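Translation initiation factor eIF2B subunit beta (Schizosaccharomyces pombe, PDB 5B04) serves as a subunit of eIF2B, the complex that catalyses exchange of GDP for GTP on the gamma subunit of initiation factor eIF2. Local coordinates at residues C[192-204]-C[369-381]. Sequence-based numbering, arbitrary orientation.
Sequences KINTDIEVQSMDH and VDLFITNLGGYPP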
ATOM      1  N   LYS C 192      31.497  15.467  -4.736  1.00 80.79           N
ATOM      2  CA  LYS C 192      30.563  15.442  -5.858  1.00 85.99           C
ATOM      3  C   LYS C 192      29.351  14.550  -5.609  1.00 87.18           C
ATOM      4  O   LYS C 192      28.535  14.356  -6.509  1.00 91.02           O
ATOM      5  CB  LYS C 192      31.268  14.973  -7.135  1.00 75.31           C
ATOM      6  CG  LYS C 192      32.769  15.180  -7.149  1.00101.04           C
ATOM      7  CD  LYS C 192      33.176  16.259  -8.138  1.00114.73           C
ATOM      8  CE  LYS C 192      34.689  16.332  -8.273  1.00104.14           C
ATOM      9  NZ  LYS C 192      35.122  17.503  -9.084  1.00106.60           N
ATOM     10  N   ILE C 193      29.232  14.010  -4.399  1.00 87.77           N
ATOM     11  CA  ILE C 193      28.170  13.049  -4.103  1.00 75.33           C
ATOM     12  C   ILE C 193      26.775  13.642  -4.309  1.00 76.64           C
ATOM     13  O   ILE C 193      25.952  13.056  -5.009  1.00 78.98           O
ATOM     14  CB  ILE C 193      28.281  12.492  -2.663  1.00 82.65           C
ATOM     15  CG1 ILE C 193      28.506  13.617  -1.649  1.00 95.49           C
ATOM     16  CG2 ILE C 193      29.408  11.475  -2.572  1.00 71.01           C
ATOM     17  CD1 ILE C 193      28.422  13.164  -0.207  1.00 88.77           C
ATOM     18  N   ASN C 194      26.518  14.804  -3.717  1.00 79.98           N
ATOM     19  CA  ASN C 194      25.220  15.456  -3.844  1.00 68.15           C
ATOM     20  C   ASN C 194      24.904  15.834  -5.284  1.00 76.44           C
ATOM     21  O   ASN C 194      23.771  15.693  -5.738  1.00 79.54           O
ATOM     22  CB  ASN C 194      25.159  16.705  -2.964  1.00 56.43           C
ATOM     23  CG  ASN C 194      25.024  16.376  -1.492  1.00 73.90           C
ATOM     24  OD1 ASN C 194      25.184  15.227  -1.082  1.00 68.23           O
ATOM     25  ND2 ASN C 194      24.728  17.390  -0.686  1.00 71.82           N
ATOM     26  N   THR C 195      25.923  16.305  -5.998  1.00 89.81           N
ATOM     27  CA  THR C 195      25.756  16.832  -7.348  1.00 87.00           C
ATOM     28  C   THR C 195      25.183  15.809  -8.328  1.00 86.20           C
ATOM     29  O   THR C 195      24.264  16.121  -9.086  1.00 89.78           O
ATOM     30  CB  THR C 195      27.097  17.352  -7.903  1.00 77.74           C
ATOM     31  OG1 THR C 195      27.651  18.312  -6.995  1.00 92.97           O
ATOM     32  CG2 THR C 195      26.897  18.002  -9.264  1.00 84.16           C
ATOM     33  N   ASP C 196      25.717  14.593  -8.311  1.00 76.45           N
ATOM     34  CA  ASP C 196      25.287  13.573  -9.264  1.00 74.34           C
ATOM     35  C   ASP C 196      24.294  12.576  -8.662  1.00 75.07           C
ATOM     36  O   ASP C 196      23.940  11.585  -9.300  1.00 74.35           O
ATOM     37  CB  ASP C 196      26.500  12.828  -9.832  1.00 76.73           C
ATOM     38  CG  ASP C 196      27.525  12.483  -8.772  1.00 84.03           C
ATOM     39  OD1 ASP C 196      27.126  12.148  -7.637  1.00 81.76           O
ATOM     40  OD2 ASP C 196      28.735  12.548  -9.075  1.00 84.62           O
ATOM     41  N   ILE C 197      23.848  12.841  -7.438  1.00 68.18           N
ATOM     42  CA  ILE C 197      22.777  12.053  -6.834  1.00 58.29           C
ATOM     43  C   ILE C 197      21.441  12.756  -7.044  1.00 64.54           C
ATOM     44  O   ILE C 197      20.446  12.130  -7.412  1.00 71.63           O
ATOM     45  CB  ILE C 197      23.010  11.817  -5.323  1.00 57.98           C
ATOM     46  CG1 ILE C 197      23.899  10.592  -5.107  1.00 56.67           C
ATOM     47  CG2 ILE C 197      21.692  11.617  -4.589  1.00 52.08           C
ATOM     48  CD1 ILE C 197      24.071  10.207  -3.651  1.00 49.37           C
ATOM     49  N   GLU C 198      21.439  14.069  -6.831  1.00 60.21           N
ATOM     50  CA  GLU C 198      20.227  14.874  -6.926  1.00 68.68           C
ATOM     51  C   GLU C 198      19.611  14.849  -8.324  1.00 76.40           C
ATOM     52  O   GLU C 198      18.410  15.065  -8.480  1.00 83.48           O
ATOM     53  CB  GLU C 198      20.523  16.319  -6.517  1.00 62.89           C
ATOM     54  CG  GLU C 198      21.497  17.040  -7.436  1.00 65.29           C
ATOM     55  CD  GLU C 198      21.906  18.400  -6.906  1.00 79.78           C
ATOM     56  OE1 GLU C 198      21.345  18.832  -5.877  1.00 71.12           O
ATOM     57  OE2 GLU C 198      22.788  19.038  -7.519  1.00 79.56           O
ATOM     58  N   VAL C 199      20.430  14.578  -9.335  1.00 66.65           N
ATOM     59  CA  VAL C 199      19.964  14.580 -10.717  1.00 64.89           C
ATOM     60  C   VAL C 199      19.085  13.372 -11.030  1.00 70.48           C
ATOM     61  O   VAL C 199      18.383  13.351 -12.041  1.00 74.15           O
ATOM     62  CB  VAL C 199      21.142  14.607 -11.707  1.00 59.79           C
ATOM     63  CG1 VAL C 199      21.974  15.864 -11.506  1.00 83.63           C
ATOM     64  CG2 VAL C 199      22.000  13.361 -11.547  1.00 58.70           C
ATOM     65  N   GLN C 200      19.123  12.370 -10.158  1.00 64.70           N
ATOM     66  CA  GLN C 200      18.331  11.162 -10.348  1.00 60.28           C
ATOM     67  C   GLN C 200      16.922  11.340  -9.795  1.00 67.95           C
ATOM     68  O   GLN C 200      16.100  10.425  -9.856  1.00 71.56           O
ATOM     69  CB  GLN C 200      19.011   9.966  -9.679  1.00 63.70           C
ATOM     70  CG  GLN C 200      20.476   9.804 -10.046  1.00 62.71           C
ATOM     71  CD  GLN C 200      21.154   8.698  -9.264  1.00 68.20           C
ATOM     72  OE1 GLN C 200      20.722   7.546  -9.292  1.00 66.60           O
ATOM     73  NE2 GLN C 200      22.221   9.045  -8.555  1.00 71.24           N
ATOM     74  N   SER C 201      16.648  12.525  -9.259  1.00 63.34           N
ATOM     75  CA  SER C 201      15.353  12.817  -8.656  1.00 71.24           C
ATOM     76  C   SER C 201      14.252  12.946  -9.700  1.00 70.41           C
ATOM     77  O   SER C 201      13.074  12.770  -9.395  1.00 80.45           O
ATOM     78  CB  SER C 201      15.431  14.097  -7.825  1.00 59.72           C
ATOM     79  OG  SER C 201      15.782  15.207  -8.632  1.00 72.69           O
ATOM     80  N   MET C 202      14.641  13.248 -10.934  1.00 70.97           N
ATOM     81  CA  MET C 202      13.681  13.423 -12.016  1.00 67.64           C
ATOM     82  C   MET C 202      13.094  12.092 -12.480  1.00 71.92           C
ATOM     83  O   MET C 202      12.217  12.061 -13.344  1.00 84.24           O
ATOM     84  CB  MET C 202      14.336  14.146 -13.194  1.00 63.70           C
ATOM     85  CG  MET C 202      14.727  15.585 -12.899  1.00 59.19           C
ATOM     86  SD  MET C 202      13.308  16.613 -12.470  1.00 67.08           S
ATOM     87  CE  MET C 202      14.062  18.237 -12.426  1.00 71.62           C
ATOM     88  N   ASP C 203      13.577  10.995 -11.904  1.00 64.47           N
ATOM     89  CA  ASP C 203      13.088   9.668 -12.262  1.00 68.80           C
ATOM     90  C   ASP C 203      12.216   9.064 -11.165  1.00 67.28           C
ATOM     91  O   ASP C 203      11.612   8.010 -11.357  1.00 63.48           O
ATOM     92  CB  ASP C 203      14.260   8.729 -12.561  1.00 76.70           C
ATOM     93  CG  ASP C 203      15.051   9.154 -13.782  1.00 90.13           C
ATOM     94  OD1 ASP C 203      14.478   9.841 -14.652  1.00107.24           O
ATOM     95  OD2 ASP C 203      16.245   8.798 -13.872  1.00 97.29           O
ATOM     96  N   HIS C 204      12.150   9.733 -10.017  1.00 73.59           N
ATOM     97  CA  HIS C 204      11.429   9.187  -8.871  1.00 69.72           C
ATOM     98  C   HIS C 204      10.562  10.230  -8.172  1.00 69.42           C
ATOM     99  O   HIS C 204       9.625   9.884  -7.450  1.00 89.79           O
ATOM    100  CB  HIS C 204      12.419   8.571  -7.880  1.00 56.74           C
ATOM    101  CG  HIS C 204      13.306   7.531  -8.490  1.00 41.85           C
ATOM    102  ND1 HIS C 204      12.835   6.307  -8.913  1.00 63.57           N
ATOM    103  CD2 HIS C 204      14.632   7.537  -8.761  1.00 46.96           C
ATOM    104  CE1 HIS C 204      13.834   5.603  -9.413  1.00 61.92           C
ATOM    105  NE2 HIS C 204      14.936   6.326  -9.332  1.00 51.96           N
ATOM    106  N   VAL C 369      14.275  -1.971   2.401  1.00 52.90           N
ATOM    107  CA  VAL C 369      14.703  -0.966   1.436  1.00 53.29           C
ATOM    108  C   VAL C 369      14.446  -1.453   0.016  1.00 56.57           C
ATOM    109  O   VAL C 369      14.979  -2.480  -0.403  1.00 61.12           O
ATOM    110  CB  VAL C 369      16.193  -0.620   1.594  1.00 58.02           C
ATOM    111  CG1 VAL C 369      16.623   0.358   0.510  1.00 48.61           C
ATOM    112  CG2 VAL C 369      16.461  -0.045   2.975  1.00 53.51           C
ATOM    113  N   ASP C 370      13.625  -0.713  -0.722  1.00 53.27           N
ATOM    114  CA  ASP C 370      13.287  -1.086  -2.089  1.00 50.43           C
ATOM    115  C   ASP C 370      14.350  -0.627  -3.078  1.00 42.47           C
ATOM    116  O   ASP C 370      14.715  -1.362  -3.995  1.00 48.10           O
ATOM    117  CB  ASP C 370      11.927  -0.504  -2.485  1.00 57.30           C
ATOM    118  CG  ASP C 370      10.781  -1.124  -1.713  1.00 56.33           C
ATOM    119  OD1 ASP C 370      10.356  -2.241  -2.076  1.00 66.37           O
ATOM    120  OD2 ASP C 370      10.303  -0.492  -0.748  1.00 53.44           O
ATOM    121  N   LEU C 371      14.848   0.590  -2.886  1.00 47.70           N
ATOM    122  CA  LEU C 371      15.797   1.174  -3.825  1.00 50.41           C
ATOM    123  C   LEU C 371      16.855   2.030  -3.135  1.00 56.49           C
ATOM    124  O   LEU C 371      16.545   2.829  -2.251  1.00 53.62           O
ATOM    125  CB  LEU C 371      15.052   2.014  -4.866  1.00 47.14           C
ATOM    126  CG  LEU C 371      15.916   2.749  -5.891  1.00 44.11           C
ATOM    127  CD1 LEU C 371      16.649   1.757  -6.778  1.00 47.75           C
ATOM    128  CD2 LEU C 371      15.073   3.701  -6.723  1.00 45.28           C
ATOM    129  N   PHE C 372      18.107   1.856  -3.548  1.00 43.51           N
ATOM    130  CA  PHE C 372      19.194   2.709  -3.089  1.00 51.88           C
ATOM    131  C   PHE C 372      19.569   3.719  -4.167  1.00 48.82           C
ATOM    132  O   PHE C 372      19.957   3.339  -5.272  1.00 48.38           O
ATOM    133  CB  PHE C 372      20.422   1.880  -2.709  1.00 54.42           C
ATOM    134  CG  PHE C 372      20.323   1.217  -1.364  1.00 48.87           C
ATOM    135  CD1 PHE C 372      20.552   1.938  -0.204  1.00 47.97           C
ATOM    136  CD2 PHE C 372      20.017  -0.129  -1.261  1.00 53.09           C
ATOM    137  CE1 PHE C 372      20.467   1.331   1.035  1.00 49.95           C
ATOM    138  CE2 PHE C 372      19.931  -0.743  -0.025  1.00 45.62           C
ATOM    139  CZ  PHE C 372      20.157  -0.012   1.124  1.00 48.27           C
ATOM    140  N   ILE C 373      19.444   5.002  -3.847  1.00 54.11           N
ATOM    141  CA  ILE C 373      19.910   6.056  -4.739  1.00 51.34           C
ATOM    142  C   ILE C 373      21.330   6.456  -4.357  1.00 50.48           C
ATOM    143  O   ILE C 373      21.554   7.037  -3.296  1.00 48.90           O
ATOM    144  CB  ILE C 373      18.995   7.293  -4.699  1.00 46.09           C
ATOM    145  CG1 ILE C 373      17.618   6.958  -5.276  1.00 52.56           C
ATOM    146  CG2 ILE C 373      19.619   8.442  -5.477  1.00 49.39           C
ATOM    147  CD1 ILE C 373      17.631   6.685  -6.764  1.00 56.97           C
ATOM    148  N   THR C 374      22.286   6.132  -5.219  1.00 47.10           N
ATOM    149  CA  THR C 374      23.689   6.417  -4.940  1.00 52.55           C
ATOM    150  C   THR C 374      24.314   7.268  -6.038  1.00 52.31           C
ATOM    151  O   THR C 374      23.686   7.534  -7.062  1.00 70.56           O
ATOM    152  CB  THR C 374      24.508   5.122  -4.792  1.00 58.34           C
ATOM    153  OG1 THR C 374      24.597   4.461  -6.061  1.00 52.30           O
ATOM    154  CG2 THR C 374      23.858   4.189  -3.780  1.00 57.37           C
ATOM    155  N   ASN C 375      25.554   7.692  -5.819  1.00 51.41           N
ATOM    156  CA  ASN C 375      26.290   8.450  -6.825  1.00 62.41           C
ATOM    157  C   ASN C 375      26.761   7.547  -7.960  1.00 61.19           C
ATOM    158  O   ASN C 375      27.248   8.022  -8.985  1.00 60.48           O
ATOM    159  CB  ASN C 375      27.480   9.173  -6.192  1.00 70.15           C
ATOM    160  CG  ASN C 375      28.302   8.270  -5.297  1.00 55.74           C
ATOM    161  OD1 ASN C 375      27.757   7.519  -4.490  1.00 68.35           O
ATOM    162  ND2 ASN C 375      29.621   8.339  -5.436  1.00 73.80           N
ATOM    163  N   LEU C 376      26.615   6.241  -7.763  1.00 45.25           N
ATOM    164  CA  LEU C 376      26.910   5.267  -8.807  1.00 47.59           C
ATOM    165  C   LEU C 376      25.638   4.911  -9.566  1.00 62.01           C
ATOM    166  O   LEU C 376      25.683   4.230 -10.590  1.00 53.67           O
ATOM    167  CB  LEU C 376      27.543   4.008  -8.211  1.00 70.42           C
ATOM    168  CG  LEU C 376      29.072   3.937  -8.148  1.00 57.68           C
ATOM    169  CD1 LEU C 376      29.663   5.170  -7.481  1.00 60.95           C
ATOM    170  CD2 LEU C 376      29.509   2.672  -7.423  1.00 57.99           C
ATOM    171  N   GLY C 377      24.503   5.378  -9.053  1.00 63.85           N
ATOM    172  CA  GLY C 377      23.218   5.117  -9.674  1.00 64.52           C
ATOM    173  C   GLY C 377      22.243   4.425  -8.739  1.00 57.92           C
ATOM    174  O   GLY C 377      22.511   4.271  -7.549  1.00 64.19           O
ATOM    175  N   GLY C 378      21.106   4.008  -9.286  1.00 49.50           N
ATOM    176  CA  GLY C 378      20.094   3.319  -8.507  1.00 49.15           C
ATOM    177  C   GLY C 378      20.258   1.813  -8.562  1.00 52.67           C
ATOM    178  O   GLY C 378      20.344   1.229  -9.644  1.00 46.66           O
ATOM    179  N   TYR C 379      20.303   1.182  -7.393  1.00 43.02           N
ATOM    180  CA  TYR C 379      20.488  -0.261  -7.309  1.00 43.40           C
ATOM    181  C   TYR C 379      19.624  -0.874  -6.211  1.00 49.70           C
ATOM    182  O   TYR C 379      19.316  -0.212  -5.219  1.00 49.46           O
ATOM    183  CB  TYR C 379      21.962  -0.596  -7.058  1.00 58.00           C
ATOM    184  CG  TYR C 379      22.904  -0.088  -8.124  1.00 51.03           C
ATOM    185  CD1 TYR C 379      22.973  -0.704  -9.366  1.00 55.31           C
ATOM    186  CD2 TYR C 379      23.729   1.003  -7.886  1.00 55.47           C
ATOM    187  CE1 TYR C 379      23.835  -0.244 -10.345  1.00 70.49           C
ATOM    188  CE2 TYR C 379      24.594   1.470  -8.856  1.00 66.07           C
ATOM    189  CZ  TYR C 379      24.642   0.843 -10.084  1.00 75.28           C
ATOM    190  OH  TYR C 379      25.500   1.304 -11.054  1.00 92.57           O
ATOM    191  N   PRO C 380      19.228  -2.144  -6.388  1.00 48.15           N
ATOM    192  CA  PRO C 380      18.514  -2.878  -5.341  1.00 43.58           C
ATOM    193  C   PRO C 380      19.472  -3.286  -4.229  1.00 50.70           C
ATOM    194  O   PRO C 380      20.678  -3.335  -4.473  1.00 62.96           O
ATOM    195  CB  PRO C 380      17.973  -4.100  -6.085  1.00 53.21           C
ATOM    196  CG  PRO C 380      18.982  -4.339  -7.147  1.00 64.63           C
ATOM    197  CD  PRO C 380      19.426  -2.969  -7.593  1.00 51.99           C
ATOM    198  N   PRO C 381      18.952  -3.577  -3.026  1.00 59.25           N
ATOM    199  CA  PRO C 381      19.810  -3.988  -1.907  1.00 59.47           C
ATOM    200  C   PRO C 381      20.619  -5.244  -2.225  1.00 56.49           C
ATOM    201  O   PRO C 381      21.693  -5.448  -1.661  1.00 67.29           O
ATOM    202  CB  PRO C 381      18.810  -4.253  -0.774  1.00 67.18           C
ATOM    203  CG  PRO C 381      17.500  -4.477  -1.459  1.00 71.34           C
ATOM    204  CD  PRO C 381      17.528  -3.575  -2.651  1.00 59.25           C
TER
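I193 only grazes N375, its CG2 facing the amide ND2. D196 lies alongside the same asparagine: the two side chains run in the same direction, with the carboxylate and amide planes 27° apart, and D196 OD1 lies 3.3 Å from N375 CB. N375 OD1 accepts from the backbone N of I319. I197 lays CG1, beside its own backbone N, against the peptide between T374 and N375, 3.4 Å from N375 N. Its other branch, CG2, is anti to that backbone N, which carries it to I373 CG2 at 3.9 Å.

Q200 makes the polar link. Its chain is extended beyond CG, and NE2 donates to T374 O (2.6 Å) in an almost straight bond of 167°, with the acceptor in the amide plane. NE2 also donates to D196 O at 3.2 Å, so two carbonyls fix the amide's rotation, while OE1 lies 3.5 Å from G377 CA. A leucine here would probably leave T374 O without this donor and lose the tie between D196 O and the turn.

H204 takes L371 CD2 over one ring face, a CH-pi contact 3.9 Å from the centroid. I373 CD1 approaches the ring obliquely.

The helical segment packs against the 371-379 hairpin, whose type I turn T374-G377 includes an ST turn. Strand 371-374 pairs with 313-316 in the Rossmann-like sheet, and 377-379 is its edge within this chain. Helix 218-228 touches E198 and S201; I385 of the delta subunit packs on H204 and L371.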